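Local coordinates for iron-regulated outer membrane protein (Neisseria meningitidis, PDB 4B7O) that transports iron across the outer membrane as a TonB-dependent receptor, with siderophores as its likely iron carriers, at residues V607-S612 against R637-S642; L88-P93 against G655-Y660; I389-F394 against L517-K522; K436-T441 against K470-D475; G161-A166 against N505-S510. All blocks are in the same frame, centred on the assembly; numbering follows the deposited sequence.

Contact 1 of 5, residues V607-S612 against R637-S642; sequences VGVSHS and RAWTAS. Unlike the reference sequence in segment 637-642: Ala-638 (reference Thr).
Arg-637, just before the strand, lays its CB over one face of the His-611 ring, 4.0 Å from the ring centroid, a CH-pi contact. Its CG then passes beside Val-609, the two side chains running the same way, before a bend at chi3 (82°) turns the guanidinium until it stands nearly perpendicular to the imidazole. Ala-638 follows as a hydrogen-bonded pair with Ser-610, Ala-638 N giving its proton to Ser-610 O at 2.9 Å. Trp-639 faces Val-609 across a non-hydrogen-bonded pair, and Val-609 CG2 sits almost on the normal of the six-membered ring, 3.8 Å from its centroid; the indole NE1 is bonded to Gln-662 OE1. Thr-640 pairs with Gly-608, whose N reaches Thr-640 O at 2.9 Å. The bare glycine leaves room for Thr-640 OG1, 3.8 Å from Gly-608 CA, which bonds to the backbone O of Glu-91 in the plug. Ala-641 closes the row with its CB 4.0 Å from Val-607 CG1. One face thus carries valines, tryptophan and alanine, the other small residues turned to the plug, an arrangement characteristic of antiparallel neighbours in the wall of a TonB-dependent receptor barrel.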
# COMPACT_ATOMS: atom_id res chain seq x y z
N VAL A 607 -13.92 -15.98 9.88
CA VAL A 607 -13.04 -15.76 10.99
C VAL A 607 -11.63 -15.66 10.51
O VAL A 607 -11.28 -16.36 9.55
CB VAL A 607 -13.05 -16.90 12.04
CG1 VAL A 607 -14.15 -16.64 13.04
CG2 VAL A 607 -13.25 -18.27 11.39
N GLY A 608 -10.81 -14.82 11.17
CA GLY A 608 -9.42 -14.78 10.80
C GLY A 608 -8.59 -14.43 11.98
O GLY A 608 -9.09 -13.86 12.93
N VAL A 609 -7.30 -14.75 11.88
CA VAL A 609 -6.35 -14.47 12.90
C VAL A 609 -4.97 -14.38 12.29
O VAL A 609 -4.61 -15.08 11.33
CB VAL A 609 -6.40 -15.52 14.06
CG1 VAL A 609 -6.25 -16.95 13.55
CG2 VAL A 609 -5.35 -15.22 15.14
N SER A 610 -4.16 -13.48 12.84
CA SER A 610 -2.88 -13.23 12.28
C SER A 610 -1.97 -12.74 13.35
O SER A 610 -2.41 -12.05 14.27
CB SER A 610 -3.00 -12.12 11.25
OG SER A 610 -1.82 -12.08 10.50
N HIS A 611 -0.70 -13.08 13.23
CA HIS A 611 0.25 -12.78 14.28
C HIS A 611 1.58 -12.93 13.61
O HIS A 611 1.82 -13.92 12.91
CB HIS A 611 0.12 -13.78 15.46
CG HIS A 611 0.70 -13.28 16.78
ND1 HIS A 611 1.14 -11.99 16.95
CD2 HIS A 611 0.86 -13.91 18.01
CE1 HIS A 611 1.58 -11.83 18.21
NE2 HIS A 611 1.41 -13.00 18.87
N SER A 612 2.44 -11.94 13.81
CA SER A 612 3.72 -11.90 13.19
C SER A 612 4.73 -11.32 14.19
O SER A 612 4.34 -10.89 15.27
CB SER A 612 3.64 -11.12 11.87
OG SER A 612 3.41 -9.74 12.07
N ARG A 637 -1.77 -9.78 18.25
CA ARG A 637 -2.47 -10.77 17.45
C ARG A 637 -3.82 -10.19 17.02
O ARG A 637 -4.57 -9.69 17.86
CB ARG A 637 -2.71 -12.01 18.29
CG ARG A 637 -3.18 -13.21 17.48
CD ARG A 637 -2.75 -14.47 18.19
NE ARG A 637 -3.69 -14.77 19.24
CZ ARG A 637 -3.41 -15.54 20.27
NH1 ARG A 637 -2.22 -16.08 20.40
NH2 ARG A 637 -4.33 -15.75 21.17
N ALA A 638 -4.16 -10.30 15.74
CA ALA A 638 -5.33 -9.68 15.27
C ALA A 638 -6.37 -10.72 14.91
O ALA A 638 -6.05 -11.65 14.21
CB ALA A 638 -4.99 -8.77 14.07
N TRP A 639 -7.61 -10.52 15.39
CA TRP A 639 -8.73 -11.41 15.12
C TRP A 639 -9.77 -10.64 14.42
O TRP A 639 -10.03 -9.52 14.79
CB TRP A 639 -9.37 -11.91 16.41
CG TRP A 639 -8.44 -12.66 17.33
CD1 TRP A 639 -7.52 -12.13 18.19
CD2 TRP A 639 -8.31 -14.12 17.49
NE1 TRP A 639 -6.85 -13.10 18.85
CE2 TRP A 639 -7.28 -14.32 18.50
CE3 TRP A 639 -8.91 -15.23 16.90
CZ2 TRP A 639 -6.88 -15.59 18.90
CZ3 TRP A 639 -8.51 -16.52 17.31
CH2 TRP A 639 -7.51 -16.70 18.29
N THR A 640 -10.42 -11.24 13.43
CA THR A 640 -11.48 -10.59 12.71
C THR A 640 -12.56 -11.63 12.64
O THR A 640 -12.26 -12.81 12.71
CB THR A 640 -11.06 -10.12 11.29
OG1 THR A 640 -10.23 -11.08 10.63
CG2 THR A 640 -10.18 -8.89 11.36
N ALA A 641 -13.82 -11.21 12.52
CA ALA A 641 -14.91 -12.17 12.31
C ALA A 641 -16.07 -11.39 11.76
O ALA A 641 -16.21 -10.20 12.05
CB ALA A 641 -15.34 -12.82 13.62
N SER A 642 -16.95 -12.05 11.02
CA SER A 642 -18.22 -11.41 10.73
C SER A 642 -19.28 -12.43 10.59
O SER A 642 -19.02 -13.59 10.28
CB SER A 642 -18.19 -10.54 9.45
OG SER A 642 -17.68 -11.25 8.34

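Contact 2 of 5, residues L88-P93 against G655-Y660; sequences LLKEEP and GWRGRY
Lys-90 lays its aliphatic chain across that of Arg-657, with Lys-90 CG 3.6 Å from Arg-657 CD. Two cationic residues can share this place because their charged ends part: the lysine chain bends at chi3 and carries NZ to salt bridges with Asp-692 and Glu-87, while the arginine head also makes a cation-pi contact with Phe-694. Beside this overlap, Glu-91 approaches Arg-657 at about a right angle and forms a salt bridge, OE1 to NE, at 3.2 Å. The bond is nearly straight at NE (177°) and lies in the guanidinium plane, yet it meets the carboxylate from well above its own plane, 60° out. The other oxygen, Glu-91 OE2, is taken by Ser-642 OG on the neighbouring strand 638-647. The pairing illustrates how a TonB-dependent receptor seats its plug: a type I turn from Leu-89 to Glu-92, following helix 85-88, is read by arginines pointing inward from the barrel wall. Arg-659 reads the backbone itself. Extended from CG to NE, it delivers NH1 to Lys-90 O at 2.8 Å, from above the carbonyl plane. The same nitrogen makes a weak second bond to Glu-92 O at 3.4 Å; the two oxygens, both near the guanidinium plane, lie in different directions from NH1, consistent with one N-H for each. Its NH2 turns instead to a salt bridge with Asp-96, also in the plug.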
# COMPACT_ATOMS: atom_id res chain seq x y z
N LEU A 88 -12.27 -0.69 4.21
CA LEU A 88 -12.57 -1.72 3.25
C LEU A 88 -11.93 -3.07 3.57
O LEU A 88 -12.53 -4.12 3.30
CB LEU A 88 -12.08 -1.30 1.86
CG LEU A 88 -12.88 -1.82 0.69
CD1 LEU A 88 -14.37 -1.88 1.00
CD2 LEU A 88 -12.64 -0.94 -0.52
N LEU A 89 -10.68 -3.04 4.06
CA LEU A 89 -9.96 -4.27 4.28
C LEU A 89 -9.87 -4.55 5.79
O LEU A 89 -8.82 -5.08 6.25
CB LEU A 89 -8.56 -4.15 3.72
CG LEU A 89 -8.41 -3.49 2.35
CD1 LEU A 89 -6.97 -3.09 2.18
CD2 LEU A 89 -8.84 -4.39 1.21
N LYS A 90 -10.89 -4.15 6.56
CA LYS A 90 -10.76 -4.27 8.00
C LYS A 90 -10.86 -5.72 8.54
O LYS A 90 -10.41 -6.03 9.65
CB LYS A 90 -11.73 -3.37 8.74
CG LYS A 90 -13.17 -3.80 8.68
CD LYS A 90 -14.04 -2.77 9.41
CE LYS A 90 -13.29 -2.22 10.65
NZ LYS A 90 -13.95 -1.08 11.39
N GLU A 91 -11.43 -6.59 7.73
CA GLU A 91 -11.57 -7.98 8.06
C GLU A 91 -10.34 -8.81 7.70
O GLU A 91 -10.29 -9.99 8.01
CB GLU A 91 -12.77 -8.53 7.32
CG GLU A 91 -13.66 -9.26 8.27
CD GLU A 91 -14.87 -9.89 7.60
OE1 GLU A 91 -15.39 -9.29 6.61
OE2 GLU A 91 -15.28 -10.98 8.11
N GLU A 92 -9.38 -8.23 7.01
CA GLU A 92 -8.13 -8.91 6.75
C GLU A 92 -7.11 -8.71 7.88
O GLU A 92 -6.55 -7.65 8.02
CB GLU A 92 -7.57 -8.49 5.41
CG GLU A 92 -6.15 -9.02 5.19
CD GLU A 92 -5.94 -10.54 5.35
OE1 GLU A 92 -6.65 -11.27 4.57
OE2 GLU A 92 -5.07 -10.99 6.22
N PRO A 93 -6.86 -9.75 8.67
CA PRO A 93 -6.10 -9.56 9.91
C PRO A 93 -4.59 -9.32 9.73
O PRO A 93 -3.94 -8.90 10.68
CB PRO A 93 -6.35 -10.88 10.70
CG PRO A 93 -6.96 -11.86 9.72
CD PRO A 93 -7.26 -11.16 8.44
N GLY A 655 -25.57 -7.37 8.96
CA GLY A 655 -24.50 -8.11 9.53
C GLY A 655 -23.73 -7.36 10.56
O GLY A 655 -23.92 -6.18 10.75
N TRP A 656 -22.82 -8.08 11.18
CA TRP A 656 -21.98 -7.58 12.21
C TRP A 656 -20.59 -7.87 11.76
O TRP A 656 -20.35 -8.89 11.11
CB TRP A 656 -22.25 -8.39 13.50
CG TRP A 656 -21.12 -8.34 14.47
CD1 TRP A 656 -20.81 -7.32 15.35
CD2 TRP A 656 -20.05 -9.32 14.63
NE1 TRP A 656 -19.69 -7.61 16.04
CE2 TRP A 656 -19.19 -8.80 15.66
CE3 TRP A 656 -19.75 -10.53 14.06
CZ2 TRP A 656 -18.08 -9.49 16.08
CZ3 TRP A 656 -18.64 -11.21 14.52
CH2 TRP A 656 -17.81 -10.69 15.48
N ARG A 657 -19.64 -7.01 12.16
CA ARG A 657 -18.25 -7.21 11.82
C ARG A 657 -17.39 -6.84 13.03
O ARG A 657 -17.73 -5.96 13.78
CB ARG A 657 -17.88 -6.35 10.61
CG ARG A 657 -16.48 -6.60 10.10
CD ARG A 657 -16.14 -5.88 8.79
NE ARG A 657 -16.66 -6.56 7.56
CZ ARG A 657 -17.67 -6.09 6.79
NH1 ARG A 657 -18.34 -5.00 7.11
NH2 ARG A 657 -18.06 -6.73 5.70
N GLY A 658 -16.29 -7.50 13.25
CA GLY A 658 -15.55 -7.15 14.43
C GLY A 658 -14.09 -7.37 14.24
O GLY A 658 -13.70 -8.22 13.47
N ARG A 659 -13.27 -6.58 14.93
CA ARG A 659 -11.86 -6.69 14.78
C ARG A 659 -11.28 -6.51 16.14
O ARG A 659 -11.55 -5.50 16.80
CB ARG A 659 -11.37 -5.59 13.86
CG ARG A 659 -9.92 -5.75 13.50
CD ARG A 659 -9.49 -4.64 12.57
NE ARG A 659 -8.03 -4.62 12.50
CZ ARG A 659 -7.29 -5.29 11.61
NH1 ARG A 659 -7.85 -6.05 10.69
NH2 ARG A 659 -5.97 -5.18 11.65
N TYR A 660 -10.51 -7.49 16.59
CA TYR A 660 -9.95 -7.43 17.90
C TYR A 660 -8.50 -7.59 17.78
O TYR A 660 -8.01 -8.53 17.14
CB TYR A 660 -10.55 -8.51 18.80
CG TYR A 660 -11.91 -8.12 19.39
CD1 TYR A 660 -13.03 -7.90 18.56
CD2 TYR A 660 -12.09 -8.00 20.81
CE1 TYR A 660 -14.27 -7.56 19.10
CE2 TYR A 660 -13.35 -7.68 21.35
CZ TYR A 660 -14.41 -7.47 20.49
OH TYR A 660 -15.63 -7.13 20.98

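Contact 3 of 5, residues I389-F394 against L517-K522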
# COMPACT_ATOMS: atom_id res chain seq x y z
N ILE A 389 13.25 12.63 -7.93
CA ILE A 389 12.72 13.52 -6.92
C ILE A 389 13.17 14.93 -7.37
O ILE A 389 14.33 15.12 -7.66
CB ILE A 389 13.35 13.19 -5.56
CG1 ILE A 389 12.82 11.89 -4.97
CG2 ILE A 389 13.09 14.24 -4.56
CD1 ILE A 389 13.24 11.58 -3.53
N LYS A 390 12.25 15.91 -7.44
CA LYS A 390 12.52 17.28 -7.95
C LYS A 390 11.92 18.26 -7.02
O LYS A 390 10.72 18.49 -7.10
CB LYS A 390 11.84 17.51 -9.30
CG LYS A 390 11.82 16.27 -10.16
CD LYS A 390 10.85 16.39 -11.32
CE LYS A 390 11.11 15.23 -12.24
NZ LYS A 390 10.46 15.45 -13.55
N PRO A 391 12.70 18.77 -6.06
CA PRO A 391 12.22 19.78 -5.14
C PRO A 391 12.15 21.18 -5.82
O PRO A 391 12.67 21.35 -6.92
CB PRO A 391 13.25 19.75 -4.04
CG PRO A 391 14.51 19.28 -4.70
CD PRO A 391 14.14 18.51 -5.91
N GLN A 392 11.50 22.17 -5.19
CA GLN A 392 11.34 23.47 -5.84
C GLN A 392 12.67 24.16 -6.09
O GLN A 392 12.91 24.70 -7.17
CB GLN A 392 10.47 24.36 -4.96
CG GLN A 392 10.06 25.67 -5.60
CD GLN A 392 8.77 26.17 -4.98
OE1 GLN A 392 7.67 25.71 -5.36
NE2 GLN A 392 8.88 27.10 -4.00
N ALA A 393 13.54 24.15 -5.08
CA ALA A 393 14.92 24.59 -5.26
C ALA A 393 15.76 23.96 -4.16
O ALA A 393 15.23 23.57 -3.11
CB ALA A 393 14.98 26.10 -5.15
N PHE A 394 17.06 23.83 -4.37
CA PHE A 394 17.93 23.39 -3.30
C PHE A 394 18.26 24.48 -2.27
O PHE A 394 18.26 25.64 -2.61
CB PHE A 394 19.14 22.74 -3.91
CG PHE A 394 18.77 21.54 -4.74
CD1 PHE A 394 18.58 20.28 -4.11
CD2 PHE A 394 18.55 21.64 -6.10
CE1 PHE A 394 18.22 19.16 -4.85
CE2 PHE A 394 18.17 20.50 -6.86
CZ PHE A 394 17.99 19.27 -6.22
N LEU A 517 10.79 15.58 0.51
CA LEU A 517 10.61 16.90 1.07
C LEU A 517 11.88 17.46 1.72
O LEU A 517 11.92 18.61 2.11
CB LEU A 517 9.45 16.92 2.06
CG LEU A 517 9.12 18.35 2.48
CD1 LEU A 517 8.84 19.32 1.32
CD2 LEU A 517 7.98 18.29 3.48
N GLN A 518 12.94 16.66 1.79
CA GLN A 518 14.15 17.13 2.43
C GLN A 518 15.26 17.10 1.45
O GLN A 518 16.38 17.43 1.79
CB GLN A 518 14.52 16.27 3.62
CG GLN A 518 13.51 16.32 4.73
CD GLN A 518 14.20 16.08 6.08
OE1 GLN A 518 14.83 16.98 6.67
NE2 GLN A 518 14.09 14.86 6.57
N THR A 519 14.95 16.77 0.22
CA THR A 519 15.95 16.70 -0.82
C THR A 519 16.78 18.00 -1.07
O THR A 519 17.95 17.92 -1.47
CB THR A 519 15.30 16.22 -2.11
OG1 THR A 519 14.70 14.94 -1.87
CG2 THR A 519 16.34 16.10 -3.19
N HIS A 520 16.17 19.16 -0.80
CA HIS A 520 16.85 20.47 -0.92
C HIS A 520 18.14 20.58 -0.15
O HIS A 520 19.00 21.40 -0.49
CB HIS A 520 15.90 21.58 -0.49
CG HIS A 520 15.21 21.29 0.82
ND1 HIS A 520 15.86 21.32 1.99
CD2 HIS A 520 13.92 20.92 1.09
CE1 HIS A 520 15.02 21.01 2.98
NE2 HIS A 520 13.83 20.76 2.43
N GLY A 521 18.26 19.79 0.92
CA GLY A 521 19.53 19.66 1.63
C GLY A 521 19.81 20.69 2.69
O GLY A 521 20.90 20.75 3.25
N LYS A 522 18.81 21.50 3.01
CA LYS A 522 18.95 22.47 4.06
C LYS A 522 19.50 21.83 5.33
O LYS A 522 20.26 22.46 6.10
CB LYS A 522 17.59 23.14 4.31
CG LYS A 522 17.55 24.01 5.57
CD LYS A 522 16.65 25.24 5.37
CE LYS A 522 16.83 26.19 6.55
NZ LYS A 522 15.69 27.14 6.65
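The Phe-394 ring meets the 517-522 segment with its edge: Thr-519 O lies near the ring plane, 3.6 Å from Phe-394 CD1. The second flat group, the His-520 imidazole, has Gln-518 O over the centre of one face and Lys-522 N at its edge. There Lys-522 N donates to His-520 ND1 at 3.1 Å, in the ring plane, while NE2 is bonded to Tyr-347 O; the two bonds fix the rotation of the ring. His-520 CB makes the contact across the segments, 3.4 Å from Ala-393 O. Thr-519 points toward the 389-394 segment. Its chi1 of -58° sets OG1 beside the backbone N and sends the methyl CG2 to Pro-391 CG, 4.0 Å away, and equally to Phe-394 CE1, while OG1 comes within 3.2 Å of Ile-389 CG2. That hydroxyl finds its polar partners elsewhere, at Ala-516 O and Asp-515 O. No hydrogen bond joins the two segments, so shape carries the contact. A type I turn from Gln-518 to Gly-521, closed at a glycine with positive phi, presents these groups. It is an example of two long extracellular loops of a TonB-dependent barrel folding against each other, here at the rim end of strand 376-391.

Contact 4 of 5, residues K436-T441 against K470-D475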
# COMPACT_ATOMS: atom_id res chain seq x y z
N LYS A 436 27.01 21.32 -4.72
CA LYS A 436 26.16 21.67 -5.82
C LYS A 436 25.14 20.56 -6.15
O LYS A 436 25.31 19.78 -7.11
CB LYS A 436 26.98 22.05 -7.05
CG LYS A 436 27.32 23.54 -7.16
CD LYS A 436 27.94 24.19 -5.89
CE LYS A 436 28.61 25.53 -6.17
NZ LYS A 436 28.42 26.53 -5.09
N LEU A 437 24.07 20.55 -5.36
CA LEU A 437 23.03 19.52 -5.39
C LEU A 437 22.23 19.46 -6.68
O LEU A 437 21.92 20.48 -7.23
CB LEU A 437 22.10 19.75 -4.22
CG LEU A 437 22.59 19.09 -2.95
CD1 LEU A 437 24.09 18.78 -2.88
CD2 LEU A 437 22.13 19.92 -1.77
N SER A 438 21.97 18.26 -7.18
CA SER A 438 20.99 18.07 -8.25
C SER A 438 19.87 17.06 -7.82
O SER A 438 19.82 16.56 -6.66
CB SER A 438 21.68 17.65 -9.54
OG SER A 438 22.48 16.53 -9.27
N ASN A 439 18.96 16.79 -8.75
CA ASN A 439 17.85 15.91 -8.49
C ASN A 439 18.26 14.44 -8.37
O ASN A 439 18.75 13.85 -9.35
CB ASN A 439 16.89 16.02 -9.64
CG ASN A 439 16.10 17.28 -9.58
OD1 ASN A 439 16.27 18.07 -8.65
ND2 ASN A 439 15.18 17.46 -10.52
N PRO A 440 18.00 13.84 -7.21
CA PRO A 440 18.30 12.43 -6.97
C PRO A 440 17.46 11.58 -7.87
O PRO A 440 16.32 11.97 -8.18
CB PRO A 440 17.90 12.22 -5.52
CG PRO A 440 17.73 13.61 -4.96
CD PRO A 440 17.21 14.40 -6.12
N THR A 441 18.05 10.49 -8.36
CA THR A 441 17.31 9.55 -9.18
C THR A 441 17.67 8.07 -8.87
O THR A 441 18.64 7.77 -8.17
CB THR A 441 17.54 9.79 -10.67
OG1 THR A 441 18.86 9.37 -10.98
CG2 THR A 441 17.40 11.25 -11.04
N LYS A 470 20.60 1.46 -10.04
CA LYS A 470 21.58 2.60 -10.07
C LYS A 470 21.01 3.77 -9.30
O LYS A 470 19.93 4.26 -9.60
CB LYS A 470 21.86 3.05 -11.51
CG LYS A 470 23.24 3.71 -11.66
CD LYS A 470 23.35 5.06 -12.38
CE LYS A 470 23.24 4.95 -13.90
NZ LYS A 470 21.81 5.11 -14.35
N VAL A 471 21.69 4.19 -8.27
CA VAL A 471 21.17 5.26 -7.47
C VAL A 471 22.04 6.51 -7.57
O VAL A 471 23.26 6.45 -7.29
CB VAL A 471 21.11 4.83 -6.00
CG1 VAL A 471 21.13 6.02 -5.11
CG2 VAL A 471 19.85 4.02 -5.75
N LYS A 472 21.42 7.64 -7.93
CA LYS A 472 22.14 8.90 -8.01
C LYS A 472 21.61 9.82 -6.94
O LYS A 472 20.50 10.34 -7.05
CB LYS A 472 22.02 9.49 -9.41
CG LYS A 472 23.06 10.56 -9.77
CD LYS A 472 22.40 11.91 -10.05
CE LYS A 472 22.36 12.73 -8.76
NZ LYS A 472 21.50 13.94 -8.77
N THR A 473 22.39 9.97 -5.87
CA THR A 473 21.99 10.80 -4.77
C THR A 473 22.05 12.26 -5.20
O THR A 473 22.42 12.55 -6.34
CB THR A 473 22.95 10.65 -3.59
OG1 THR A 473 24.19 10.08 -4.07
CG2 THR A 473 22.33 9.78 -2.47
N HIS A 474 21.70 13.18 -4.31
CA HIS A 474 21.62 14.60 -4.67
C HIS A 474 22.92 15.31 -4.67
O HIS A 474 22.94 16.51 -4.79
CB HIS A 474 20.62 15.40 -3.83
CG HIS A 474 21.03 15.62 -2.42
ND1 HIS A 474 20.24 16.25 -1.53
CD2 HIS A 474 22.17 15.23 -1.72
CE1 HIS A 474 20.83 16.28 -0.32
NE2 HIS A 474 22.02 15.66 -0.43
N ASP A 475 24.02 14.59 -4.51
CA ASP A 475 25.34 15.19 -4.70
C ASP A 475 25.99 14.67 -5.97
O ASP A 475 27.20 14.74 -6.11
CB ASP A 475 26.24 14.97 -3.47
CG ASP A 475 26.35 13.50 -3.07
OD1 ASP A 475 25.89 12.61 -3.86
OD2 ASP A 475 26.93 13.23 -1.98
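The segments run antiparallel, 167° apart end to end, and Thr-441 and Lys-472 form a hydrogen-bonded pair in which Thr-441 N reaches Lys-472 O at 2.8 Å and the return bond is as short. Further along, Ser-438 N bonds to His-474 O at 3.1 Å. The Lys-472 side chain bends at chi2 and chi3 (-118° and 92°), folding back along the opposite segment instead of extending away. Its NZ therefore reaches Ser-438 OG at 2.8 Å, with a weak bond to Asn-439 O besides; lower on the same chain, CB rests 3.5 Å from Thr-441 OG1. What is seen here is the point at which two neighbouring strands of a TonB-dependent barrel, 441-455 and 458-472, pass into their extracellular loops, the regular ladder giving way to a mix of one backbone bond and side-chain bonds. His-474 takes over where the strand stops. Leu-437 CG lies over the centre of one face of its ring, 3.9 Å from the centroid, in a CH-pi contact, and the two side chains run alongside each other. Pro-440 CG packs against His-474 CB at 3.6 Å. Both ring nitrogens are engaged beyond the pair, ND1 with Thr-519 O and NE2 with Ile-526 N, which fixes the rotation of the imidazole, one face against the leucine, and is consistent with a proton on ND1.

Contact 5 of 5, residues G161-A166 against N505-S510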
# COMPACT_ATOMS: atom_id res chain seq x y z
N GLY A 161 11.50 -5.21 -6.48
CA GLY A 161 11.41 -4.98 -5.02
C GLY A 161 10.43 -5.84 -4.24
O GLY A 161 9.97 -5.47 -3.16
N ALA A 162 10.12 -7.02 -4.75
CA ALA A 162 9.06 -7.81 -4.15
C ALA A 162 9.52 -8.55 -2.95
O ALA A 162 9.47 -9.76 -3.00
CB ALA A 162 8.52 -8.78 -5.16
N THR A 163 9.96 -7.85 -1.89
CA THR A 163 10.60 -8.49 -0.73
C THR A 163 9.59 -8.87 0.31
O THR A 163 9.77 -9.85 1.01
CB THR A 163 11.65 -7.61 0.01
OG1 THR A 163 11.16 -6.27 0.24
CG2 THR A 163 12.90 -7.56 -0.76
N ASN A 164 8.61 -8.01 0.48
CA ASN A 164 7.49 -8.27 1.34
C ASN A 164 6.33 -8.08 0.42
O ASN A 164 6.50 -7.98 -0.79
CB ASN A 164 7.47 -7.30 2.49
CG ASN A 164 8.51 -7.61 3.53
OD1 ASN A 164 8.49 -8.69 4.15
ND2 ASN A 164 9.45 -6.69 3.72
N GLY A 165 5.12 -8.07 0.90
CA GLY A 165 4.10 -8.04 -0.14
C GLY A 165 3.75 -6.70 -0.81
O GLY A 165 4.55 -5.74 -0.87
N ALA A 166 2.54 -6.68 -1.35
CA ALA A 166 2.07 -5.55 -2.01
C ALA A 166 0.54 -5.55 -1.90
O ALA A 166 -0.06 -6.60 -1.96
CB ALA A 166 2.53 -5.61 -3.46
N ASN A 505 11.52 -18.24 -1.84
CA ASN A 505 11.77 -17.13 -2.81
C ASN A 505 12.86 -16.19 -2.30
O ASN A 505 12.85 -15.79 -1.13
CB ASN A 505 10.48 -16.34 -3.01
CG ASN A 505 9.35 -17.23 -3.52
OD1 ASN A 505 9.59 -18.39 -3.94
ND2 ASN A 505 8.12 -16.70 -3.53
N TYR A 506 13.83 -15.89 -3.14
CA TYR A 506 14.68 -14.75 -2.95
C TYR A 506 14.11 -13.57 -3.73
O TYR A 506 13.49 -13.72 -4.83
CB TYR A 506 16.07 -15.06 -3.53
CG TYR A 506 16.90 -15.85 -2.57
CD1 TYR A 506 17.62 -15.22 -1.58
CD2 TYR A 506 16.90 -17.26 -2.61
CE1 TYR A 506 18.36 -15.94 -0.67
CE2 TYR A 506 17.65 -17.99 -1.72
CZ TYR A 506 18.38 -17.34 -0.76
OH TYR A 506 19.12 -18.06 0.13
N ALA A 507 14.31 -12.38 -3.14
CA ALA A 507 14.01 -11.10 -3.86
C ALA A 507 14.84 -9.98 -3.29
O ALA A 507 15.26 -10.02 -2.09
CB ALA A 507 12.49 -10.76 -3.84
N SER A 508 15.12 -8.98 -4.13
CA SER A 508 15.90 -7.83 -3.63
C SER A 508 15.16 -6.52 -3.82
O SER A 508 14.37 -6.37 -4.74
CB SER A 508 17.30 -7.74 -4.25
OG SER A 508 17.18 -7.98 -5.64
N ARG A 509 15.44 -5.58 -2.94
CA ARG A 509 14.93 -4.24 -3.04
C ARG A 509 16.09 -3.25 -2.92
O ARG A 509 16.85 -3.32 -1.97
CB ARG A 509 13.97 -4.01 -1.92
CG ARG A 509 12.90 -2.99 -2.21
CD ARG A 509 11.78 -3.21 -1.21
NE ARG A 509 10.95 -2.04 -1.06
CZ ARG A 509 9.90 -1.81 -1.81
NH1 ARG A 509 9.56 -2.68 -2.74
NH2 ARG A 509 9.18 -0.72 -1.60
N SER A 510 16.21 -2.37 -3.91
CA SER A 510 17.19 -1.25 -3.93
C SER A 510 16.92 -0.20 -2.90
O SER A 510 15.78 0.04 -2.53
CB SER A 510 17.13 -0.55 -5.29
OG SER A 510 15.79 -0.19 -5.65
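A chi1 of -152° swings Arg-509 CG away from the backbone N of the barrel strand, and the chain stays extended as far as NE, so its guanidinium is carried inward to Gly-161 in the plug. Gly-161 has a positive phi (65°), and having no side chain it leaves Arg-509 NH1 room to reach its carbonyl: NH1 donates to Gly-161 O at 2.9 Å, somewhat tilted from both the carbonyl and the guanidinium planes. The same oxygen accepts from Thr-163 N at 2.7 Å, closing an inverse gamma turn centred on Ala-162. These two donors arrive from opposite faces of the carbonyl plane, so neither blocks the other. Glycine also lets the backbones come close, with Gly-161 CA 3.3 Å from Ser-508 O in a CA-H...O contact. Thr-163 crosses the arginine chain at about a right angle. Its OG1 lies 3.4 Å from Arg-509 CD, while CG2 rests over the strand, 3.7 Å from Ala-507 O. Within the gamma turn, Ala-162 O approaches Ala-507 CB to 3.3 Å. The rest of the guanidinium is occupied within the plug as well, NE by Asn-115 O and NH2 by a salt bridge to Asp-118. One barrel arginine thus joins two parts of the plug, the loop at Gly-161 and the neighbouring Asn-115 and Asp-118, and in this buried setting the Asp-118 carboxylate probably offsets its charge. The chemistry implies an interface of plug and wall held by directional polar bonds, with small residues allowing the close approach.

How the contacts relate
The five contacts fall into two groups with contact 5 between them. Contact 1 pairs strands 603-618 and 638-647; contact 2, its centre 9 Å away, sets plug loop 88-93 against the next strand, 652-665. Contacts 3 and 4, 11 Å apart where strands pass into extracellular loops, have centres about 42 and 43 Å from that of contact 1. Contact 5 is 25 Å from contact 1 and 24 Å from contact 4. Along the chain contact 2 encloses all the others; contacts 3 and 5 cross, contact 4 is nested in both, and all three close before contact 1 opens. Only contacts 2 and 5 join plug to barrel, gripping it from separate parts of the wall.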